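3-oxoadipate enol-lactonase (Burkholderia xenovorans, PDB 2XUA) probably hydrolyses 3-oxoadipate enol-lactone to 3-oxoadipate, a ring-opening step in the bacterial breakdown of aromatic compounds by way of catechol and protocatechuate. Local coordinates at residues 56-61 with 80-85; 149-154 with 176-181. One frame throughout, in Å; residues are numbered along the deposited sequence.

Contact 1: residues 56-61 with 80-85; sequences LRYDTR and GDVLGL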
ATOM      1  N   LEU B  56     -10.908 -10.364   7.275  1.00 12.81           N
ATOM      2  CA  LEU B  56      -9.607 -10.890   7.002  1.00 12.04           C
ATOM      3  C   LEU B  56      -9.177 -10.627   5.573  1.00 12.46           C
ATOM      4  O   LEU B  56      -9.900 -11.015   4.609  1.00 13.69           O
ATOM      5  CB  LEU B  56      -9.631 -12.417   7.242  1.00 12.81           C
ATOM      6  CG  LEU B  56      -8.382 -13.207   6.941  1.00 12.78           C
ATOM      7  CD1 LEU B  56      -7.196 -12.642   7.806  1.00 13.17           C
ATOM      8  CD2 LEU B  56      -8.601 -14.736   7.229  1.00 13.30           C
ATOM      9  N   ARG B  57      -8.014  -9.993   5.432  1.00 12.27           N
ATOM     10  CA  ARG B  57      -7.350  -9.842   4.126  1.00 12.39           C
ATOM     11  C   ARG B  57      -6.010 -10.537   4.178  1.00 10.24           C
ATOM     12  O   ARG B  57      -5.423 -10.699   5.279  1.00 11.65           O
ATOM     13  CB  ARG B  57      -7.092  -8.358   3.840  1.00 10.94           C
ATOM     14  CG  ARG B  57      -8.366  -7.618   3.493  1.00 12.58           C
ATOM     15  CD  ARG B  57      -7.965  -6.129   3.263  1.00 11.71           C
ATOM     16  NE  ARG B  57      -7.803  -5.456   4.554  1.00 13.95           N
ATOM     17  CZ  ARG B  57      -7.131  -4.293   4.753  1.00 16.41           C
ATOM     18  NH1 ARG B  57      -6.489  -3.697   3.774  1.00 11.47           N
ATOM     19  NH2 ARG B  57      -7.112  -3.702   5.948  1.00 12.30           N
ATOM     20  N   TYR B  58      -5.464 -10.895   3.014  1.00 10.89           N
ATOM     21  CA  TYR B  58      -4.183 -11.543   3.011  1.00 11.98           C
ATOM     22  C   TYR B  58      -3.523 -11.310   1.654  1.00 13.29           C
ATOM     23  O   TYR B  58      -4.188 -10.960   0.680  1.00 13.42           O
ATOM     24  CB  TYR B  58      -4.352 -13.064   3.340  1.00 11.75           C
ATOM     25  CG  TYR B  58      -4.978 -13.852   2.226  1.00 13.55           C
ATOM     26  CD1 TYR B  58      -4.194 -14.657   1.374  1.00 13.94           C
ATOM     27  CD2 TYR B  58      -6.348 -13.844   2.032  1.00  9.96           C
ATOM     28  CE1 TYR B  58      -4.788 -15.372   0.294  1.00 12.46           C
ATOM     29  CE2 TYR B  58      -6.947 -14.552   0.976  1.00 11.83           C
ATOM     30  CZ  TYR B  58      -6.150 -15.285   0.110  1.00 13.41           C
ATOM     31  OH  TYR B  58      -6.740 -15.981  -0.903  1.00 17.08           O
ATOM     32  N   ASP B  59      -2.211 -11.455   1.625  1.00 13.18           N
ATOM     33  CA  ASP B  59      -1.466 -11.445   0.370  1.00 13.72           C
ATOM     34  C   ASP B  59      -1.404 -12.876  -0.140  1.00 14.92           C
ATOM     35  O   ASP B  59      -0.824 -13.775   0.500  1.00 13.18           O
ATOM     36  CB  ASP B  59      -0.078 -10.846   0.569  1.00 11.07           C
ATOM     37  CG  ASP B  59      -0.126  -9.313   0.711  1.00 13.62           C
ATOM     38  OD1 ASP B  59      -1.168  -8.743   0.437  1.00 13.64           O
ATOM     39  OD2 ASP B  59       0.862  -8.653   1.079  1.00 14.32           O
ATOM     40  N   THR B  60      -1.992 -13.075  -1.309  1.00 16.04           N
ATOM     41  CA  THR B  60      -1.946 -14.407  -1.952  1.00 15.61           C
ATOM     42  C   THR B  60      -0.486 -14.850  -2.093  1.00 15.52           C
ATOM     43  O   THR B  60       0.409 -14.033  -2.249  1.00 15.47           O
ATOM     44  CB  THR B  60      -2.616 -14.283  -3.342  1.00 15.87           C
ATOM     45  OG1 THR B  60      -3.974 -13.837  -3.185  1.00 16.28           O
ATOM     46  CG2 THR B  60      -2.622 -15.670  -4.106  1.00 14.15           C
ATOM     47  N   ARG B  61      -0.204 -16.145  -2.052  1.00 16.74           N
ATOM     48  CA  ARG B  61       1.185 -16.579  -2.259  1.00 17.09           C
ATOM     49  C   ARG B  61       1.746 -15.950  -3.552  1.00 16.70           C
ATOM     50  O   ARG B  61       1.032 -15.730  -4.523  1.00 15.91           O
ATOM     51  CB  ARG B  61       1.279 -18.125  -2.364  1.00 17.18           C
ATOM     52  CG  ARG B  61       0.372 -18.719  -3.394  1.00 19.90           C
ATOM     53  CD  ARG B  61       0.880 -20.213  -3.654  1.00 25.12           C
ATOM     54  NE  ARG B  61       0.635 -21.038  -2.457  1.00 24.64           N
ATOM     55  CZ  ARG B  61       1.274 -22.169  -2.145  1.00 30.70           C
ATOM     56  NH1 ARG B  61       2.228 -22.654  -2.942  1.00 29.84           N
ATOM     57  NH2 ARG B  61       0.929 -22.837  -1.046  1.00 27.40           N
ATOM     58  N   GLY B  80      -6.207 -24.009  -0.356  1.00 23.04           N
ATOM     59  CA  GLY B  80      -5.668 -24.514   0.887  1.00 24.28           C
ATOM     60  C   GLY B  80      -4.975 -23.426   1.697  1.00 23.62           C
ATOM     61  O   GLY B  80      -4.905 -23.478   2.937  1.00 22.04           O
ATOM     62  N   ASP B  81      -4.466 -22.428   0.981  1.00 22.84           N
ATOM     63  CA  ASP B  81      -3.935 -21.259   1.617  1.00 22.86           C
ATOM     64  C   ASP B  81      -5.035 -20.567   2.448  1.00 21.37           C
ATOM     65  O   ASP B  81      -4.772 -20.222   3.592  1.00 22.00           O
ATOM     66  CB  ASP B  81      -3.338 -20.321   0.577  1.00 22.56           C
ATOM     67  CG  ASP B  81      -2.020 -20.822   0.054  1.00 25.60           C
ATOM     68  OD1 ASP B  81      -1.496 -21.877   0.540  1.00 25.77           O
ATOM     69  OD2 ASP B  81      -1.454 -20.147  -0.802  1.00 23.86           O
ATOM     70  N   VAL B  82      -6.225 -20.380   1.883  1.00 21.16           N
ATOM     71  CA  VAL B  82      -7.354 -19.652   2.558  1.00 21.29           C
ATOM     72  C   VAL B  82      -7.725 -20.488   3.740  1.00 22.39           C
ATOM     73  O   VAL B  82      -7.731 -20.012   4.873  1.00 21.65           O
ATOM     74  CB  VAL B  82      -8.602 -19.458   1.654  1.00 21.25           C
ATOM     75  CG1 VAL B  82      -9.802 -18.818   2.468  1.00 20.04           C
ATOM     76  CG2 VAL B  82      -8.278 -18.543   0.458  1.00 21.21           C
ATOM     77  N   LEU B  83      -7.936 -21.779   3.484  1.00 21.33           N
ATOM     78  CA  LEU B  83      -8.286 -22.700   4.575  1.00 22.08           C
ATOM     79  C   LEU B  83      -7.304 -22.778   5.737  1.00 21.14           C
ATOM     80  O   LEU B  83      -7.733 -22.695   6.882  1.00 22.23           O
ATOM     81  CB  LEU B  83      -8.603 -24.085   4.020  1.00 22.68           C
ATOM     82  CG  LEU B  83      -9.757 -24.072   3.065  1.00 24.35           C
ATOM     83  CD1 LEU B  83      -9.766 -25.480   2.451  1.00 31.30           C
ATOM     84  CD2 LEU B  83     -11.107 -23.752   3.725  1.00 26.64           C
ATOM     85  N   GLY B  84      -6.020 -22.845   5.455  1.00 20.17           N
ATOM     86  CA  GLY B  84      -4.991 -22.891   6.475  1.00 22.05           C
ATOM     87  C   GLY B  84      -4.895 -21.599   7.268  1.00 22.42           C
ATOM     88  O   GLY B  84      -4.726 -21.612   8.516  1.00 22.31           O
ATOM     89  N   LEU B  85      -5.022 -20.464   6.559  1.00 21.52           N
ATOM     90  CA  LEU B  85      -5.154 -19.171   7.249  1.00 20.13           C
ATOM     91  C   LEU B  85      -6.365 -19.117   8.185  1.00 19.90           C
ATOM     92  O   LEU B  85      -6.248 -18.698   9.348  1.00 19.22           O
ATOM     93  CB  LEU B  85      -5.234 -18.039   6.197  1.00 18.47           C
ATOM     94  CG  LEU B  85      -5.201 -16.601   6.742  1.00 21.67           C
ATOM     95  CD1 LEU B  85      -3.972 -16.304   7.611  1.00 19.12           C
ATOM     96  CD2 LEU B  85      -5.287 -15.573   5.575  1.00 22.21           C
TER
HETATM   97  O   HOH W   1      -2.390 -17.669  -1.416  1.00 16.78           O

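Contact 2: residues 149-154 with 176-181; sequences ALADAV and DVFVHT. With SHF (laevulinic acid), chain C.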
ATOM      1  N   ALA B 149       7.676  -4.162 -17.686  1.00 30.51           N
ATOM      2  CA  ALA B 149       7.179  -4.472 -19.035  1.00 32.20           C
ATOM      3  C   ALA B 149       5.688  -4.874 -19.085  1.00 32.42           C
ATOM      4  O   ALA B 149       4.878  -4.401 -19.945  1.00 33.02           O
ATOM      5  CB  ALA B 149       8.100  -5.588 -19.667  1.00 33.37           C
ATOM      6  N   LEU B 150       5.316  -5.719 -18.129  1.00 31.42           N
ATOM      7  CA  LEU B 150       3.967  -6.236 -18.026  1.00 30.24           C
ATOM      8  C   LEU B 150       2.980  -5.171 -17.596  1.00 30.26           C
ATOM      9  O   LEU B 150       1.845  -5.154 -18.068  1.00 26.90           O
ATOM     10  CB  LEU B 150       3.926  -7.321 -16.992  1.00 31.43           C
ATOM     11  CG  LEU B 150       3.789  -8.728 -17.483  1.00 32.25           C
ATOM     12  CD1 LEU B 150       5.184  -9.233 -17.636  1.00 38.32           C
ATOM     13  CD2 LEU B 150       3.170  -9.413 -16.353  1.00 33.26           C
ATOM     14  N   ALA B 151       3.430  -4.283 -16.706  1.00 29.52           N
ATOM     15  CA  ALA B 151       2.589  -3.244 -16.140  1.00 30.99           C
ATOM     16  C   ALA B 151       1.963  -2.417 -17.248  1.00 30.84           C
ATOM     17  O   ALA B 151       0.797  -2.049 -17.137  1.00 30.97           O
ATOM     18  CB  ALA B 151       3.415  -2.331 -15.186  1.00 30.11           C
ATOM     19  N   ASP B 152       2.704  -2.135 -18.322  1.00 31.76           N
ATOM     20  CA  ASP B 152       2.168  -1.215 -19.356  1.00 32.73           C
ATOM     21  C   ASP B 152       1.062  -1.904 -20.158  1.00 31.92           C
ATOM     22  O   ASP B 152       0.152  -1.249 -20.678  1.00 33.47           O
ATOM     23  CB  ASP B 152       3.233  -0.688 -20.321  1.00 33.77           C
ATOM     24  CG  ASP B 152       4.316   0.157 -19.630  1.00 39.49           C
ATOM     25  OD1 ASP B 152       4.003   1.076 -18.797  1.00 39.84           O
ATOM     26  OD2 ASP B 152       5.506  -0.114 -19.965  1.00 41.76           O
ATOM     27  N   ALA B 153       1.136  -3.225 -20.249  1.00 29.99           N
ATOM     28  CA  ALA B 153       0.141  -3.996 -20.960  1.00 29.89           C
ATOM     29  C   ALA B 153      -1.034  -4.320 -20.070  1.00 28.69           C
ATOM     30  O   ALA B 153      -2.169  -4.316 -20.529  1.00 29.49           O
ATOM     31  CB  ALA B 153       0.742  -5.298 -21.495  1.00 30.79           C
ATOM     32  N   VAL B 154      -0.758  -4.618 -18.800  1.00 26.90           N
ATOM     33  CA  VAL B 154      -1.813  -5.132 -17.885  1.00 25.58           C
ATOM     34  C   VAL B 154      -2.684  -4.056 -17.286  1.00 24.43           C
ATOM     35  O   VAL B 154      -3.911  -4.181 -17.289  1.00 23.98           O
ATOM     36  CB  VAL B 154      -1.260  -6.082 -16.775  1.00 25.30           C
ATOM     37  CG1 VAL B 154      -2.365  -6.437 -15.743  1.00 22.75           C
ATOM     38  CG2 VAL B 154      -0.671  -7.311 -17.431  1.00 26.67           C
ATOM     39  N   ASP B 176       2.594   0.584  -8.248  1.00 16.95           N
ATOM     40  CA  ASP B 176       3.794   0.298  -7.420  1.00 18.05           C
ATOM     41  C   ASP B 176       3.706  -1.107  -6.891  1.00 16.80           C
ATOM     42  O   ASP B 176       4.714  -1.825  -6.840  1.00 16.46           O
ATOM     43  CB  ASP B 176       3.969   1.303  -6.260  1.00 18.18           C
ATOM     44  CG  ASP B 176       5.375   1.253  -5.617  1.00 20.97           C
ATOM     45  OD1 ASP B 176       6.365   1.231  -6.362  1.00 20.48           O
ATOM     46  OD2 ASP B 176       5.487   1.227  -4.352  1.00 25.20           O
ATOM     47  N   VAL B 177       2.518  -1.529  -6.499  1.00 13.95           N
ATOM     48  CA  VAL B 177       2.365  -2.896  -5.952  1.00 13.56           C
ATOM     49  C   VAL B 177       2.568  -3.917  -7.072  1.00 14.58           C
ATOM     50  O   VAL B 177       3.289  -4.939  -6.914  1.00 13.25           O
ATOM     51  CB  VAL B 177       0.949  -3.062  -5.363  1.00 13.49           C
ATOM     52  CG1 VAL B 177       0.656  -4.543  -5.032  1.00 11.84           C
ATOM     53  CG2 VAL B 177       0.826  -2.136  -4.098  1.00 11.84           C
ATOM     54  N   PHE B 178       1.966  -3.621  -8.220  1.00 12.62           N
ATOM     55  CA  PHE B 178       2.095  -4.552  -9.368  1.00 14.72           C
ATOM     56  C   PHE B 178       3.587  -4.732  -9.732  1.00 15.00           C
ATOM     57  O   PHE B 178       4.097  -5.845  -9.731  1.00 15.50           O
ATOM     58  CB  PHE B 178       1.281  -4.007 -10.538  1.00 13.72           C
ATOM     59  CG  PHE B 178       1.280  -4.915 -11.718  1.00 17.99           C
ATOM     60  CD1 PHE B 178       0.269  -5.838 -11.877  1.00 13.60           C
ATOM     61  CD2 PHE B 178       2.339  -4.895 -12.632  1.00 19.41           C
ATOM     62  CE1 PHE B 178       0.259  -6.693 -13.007  1.00 15.00           C
ATOM     63  CE2 PHE B 178       2.359  -5.790 -13.741  1.00 15.04           C
ATOM     64  CZ  PHE B 178       1.326  -6.677 -13.901  1.00 13.03           C
ATOM     65  N   VAL B 179       4.322  -3.635  -9.919  1.00 15.01           N
ATOM     66  CA  VAL B 179       5.677  -3.761 -10.426  1.00 16.24           C
ATOM     67  C   VAL B 179       6.651  -4.341  -9.425  1.00 16.64           C
ATOM     68  O   VAL B 179       7.715  -4.754  -9.839  1.00 15.65           O
ATOM     69  CB  VAL B 179       6.256  -2.479 -11.127  1.00 17.01           C
ATOM     70  CG1 VAL B 179       5.326  -2.023 -12.199  1.00 15.93           C
ATOM     71  CG2 VAL B 179       6.513  -1.351 -10.106  1.00 18.53           C
ATOM     72  N   HIS B 180       6.293  -4.371  -8.132  1.00 14.71           N
ATOM     73  CA  HIS B 180       7.150  -4.959  -7.138  1.00 15.40           C
ATOM     74  C   HIS B 180       6.706  -6.351  -6.741  1.00 15.93           C
ATOM     75  O   HIS B 180       7.301  -6.961  -5.843  1.00 15.17           O
ATOM     76  CB  HIS B 180       7.294  -4.011  -5.947  1.00 16.68           C
ATOM     77  CG  HIS B 180       8.214  -2.877  -6.281  1.00 18.06           C
ATOM     78  ND1 HIS B 180       9.580  -2.990  -6.154  1.00 18.89           N
ATOM     79  CD2 HIS B 180       7.981  -1.682  -6.872  1.00 18.32           C
ATOM     80  CE1 HIS B 180      10.144  -1.886  -6.617  1.00 23.25           C
ATOM     81  NE2 HIS B 180       9.197  -1.083  -7.065  1.00 21.32           N
ATOM     82  N   THR B 181       5.719  -6.888  -7.468  1.00 14.68           N
ATOM     83  CA  THR B 181       5.312  -8.300  -7.250  1.00 17.36           C
ATOM     84  C   THR B 181       6.450  -9.210  -7.683  1.00 18.22           C
ATOM     85  O   THR B 181       7.035  -8.999  -8.756  1.00 17.96           O
ATOM     86  CB  THR B 181       4.025  -8.618  -8.020  1.00 16.25           C
ATOM     87  OG1 THR B 181       2.995  -7.766  -7.480  1.00 18.95           O
ATOM     88  CG2 THR B 181       3.528 -10.062  -7.769  1.00 15.90           C
TER
HETATM   89  C4  SHF C1265      -3.433  -9.542 -13.782  1.00 26.30           C
HETATM   90  C5  SHF C1265      -4.406  -9.294 -12.621  1.00 24.90           C
HETATM   91  C3  SHF C1265      -3.960 -10.068 -15.127  1.00 26.34           C
HETATM   92  C2  SHF C1265      -5.448  -9.832 -15.494  1.00 34.54           C
HETATM   93  C1  SHF C1265      -5.690  -9.857 -17.062  1.00 35.39           C
HETATM   94  O4  SHF C1265      -2.225  -9.274 -13.645  1.00 18.91           O
HETATM   95  O1  SHF C1265      -5.719  -8.728 -17.585  1.00 36.43           O
HETATM   96  OH1 SHF C1265      -5.931 -10.940 -17.697  1.00 37.78           O

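Contact 1: residues 56-61 with 80-85
Asp81, on helix 75-88, receives Arg61 side-on: NE of Arg61 donates to Asp81 OD2 at 2.8 Å, and NH2 of Arg61 donates to Asp81 OD1 at 3.1 Å. Both bonds are nearly straight, and the guanidinium and carboxylate planes lie only 16° apart. A bend at chi3 of Arg61 (68°) turns its guanidinium edge to the acid. Water 1 donates to Asp81 OD2 and accepts from the backbone N of Arg61, so the same carboxylate also holds the chain just past the strand; Asn10 ND2 is a further partner of OD1. One residue on, Val82 brings CG2 to 3.3 Å from Tyr58 OH, a hydroxyl hydrogen-bonded to Ser32 OG. Leu85, a turn further along the helix, lays CD2 against Tyr58 CB at 3.5 Å and meets the tip of Leu56, CD2 to CD2, at 3.8 Å. Strand 54-58 thus packs against a helix flanking the central sheet, as expected of an alpha/beta hydrolase. The chemistry divides accordingly: van der Waals contacts of Leu56 and Tyr58 join strand to helix, while the buried charges of Arg61 and Asp81 probably offset each other and fix the loop leaving the strand.

Contact 2: residues 149-154 with 176-181
With chi1 at -177°, Phe178 carries its ring anti to the backbone N and reaches from helix 168-179 to helix 147-154; chi2 of 93° sets the plane of the ring so that Leu150 CB lies at its edge. Val154 has CG1 anti to its own N (chi1 173°), which places that methyl beside both the Phe178 ring and the ketone oxygen of the bound laevulinic acid. The ring carries most of the contact. Its CE2 atom lies 3.9 Å from Leu150 CB and 3.5 Å from the backbone N of Ala151, the latter approached obliquely. Next to it, CD2 of Phe178 touches the methyl of Ala151 at 3.8 Å. Farther round the ring, CE1 of Phe178 meets Val154 CG1 at 3.8 Å, and the Val154 and Phe178 side chains cross at about a right angle.

These two helices belong to the helical cap that sits over the core of an alpha/beta hydrolase, and here their packing forms part of the ligand pocket. The ketone oxygen O4 of laevulinic acid lies at the edge of the Phe178 ring, 3.6 Å from CE1, and is 3.5 Å from Val154 CG1. These are van der Waals contacts to the ketone oxygen; hydrogen bonds to the ligand come from Tyr186 OH and Arg157 NE. Tyr186 also touches Leu150 and Val154, so helix 183-195 contributes to the pocket wall as well.

On the flank of the ring, the Ala151 methyl meets CG1 of Val179 at 3.6 Å, where the CA atoms of the two segments come nearest each other.

Overall arrangement
Both segments of contact 1 precede those of contact 2 in the sequence. The centres of the two contacts are 22 Å apart, and their nearest atoms are separated by about 7 Å. Contact 1 belongs to the core, where strand 54-58 of the mixed sheet lies against helix 75-88; contact 2 joins helices 147-154 and 168-179 of the cap and borders the ligand. Core and cap are tied by Arg61 O, which accepts a hydrogen bond from Asn189 ND2 of helix 183-195. The dimer connects them again: Arg57 forms a salt bridge with Asp176 of the second subunit, so the segments of both contacts contribute to the interface between core and cap of different chains.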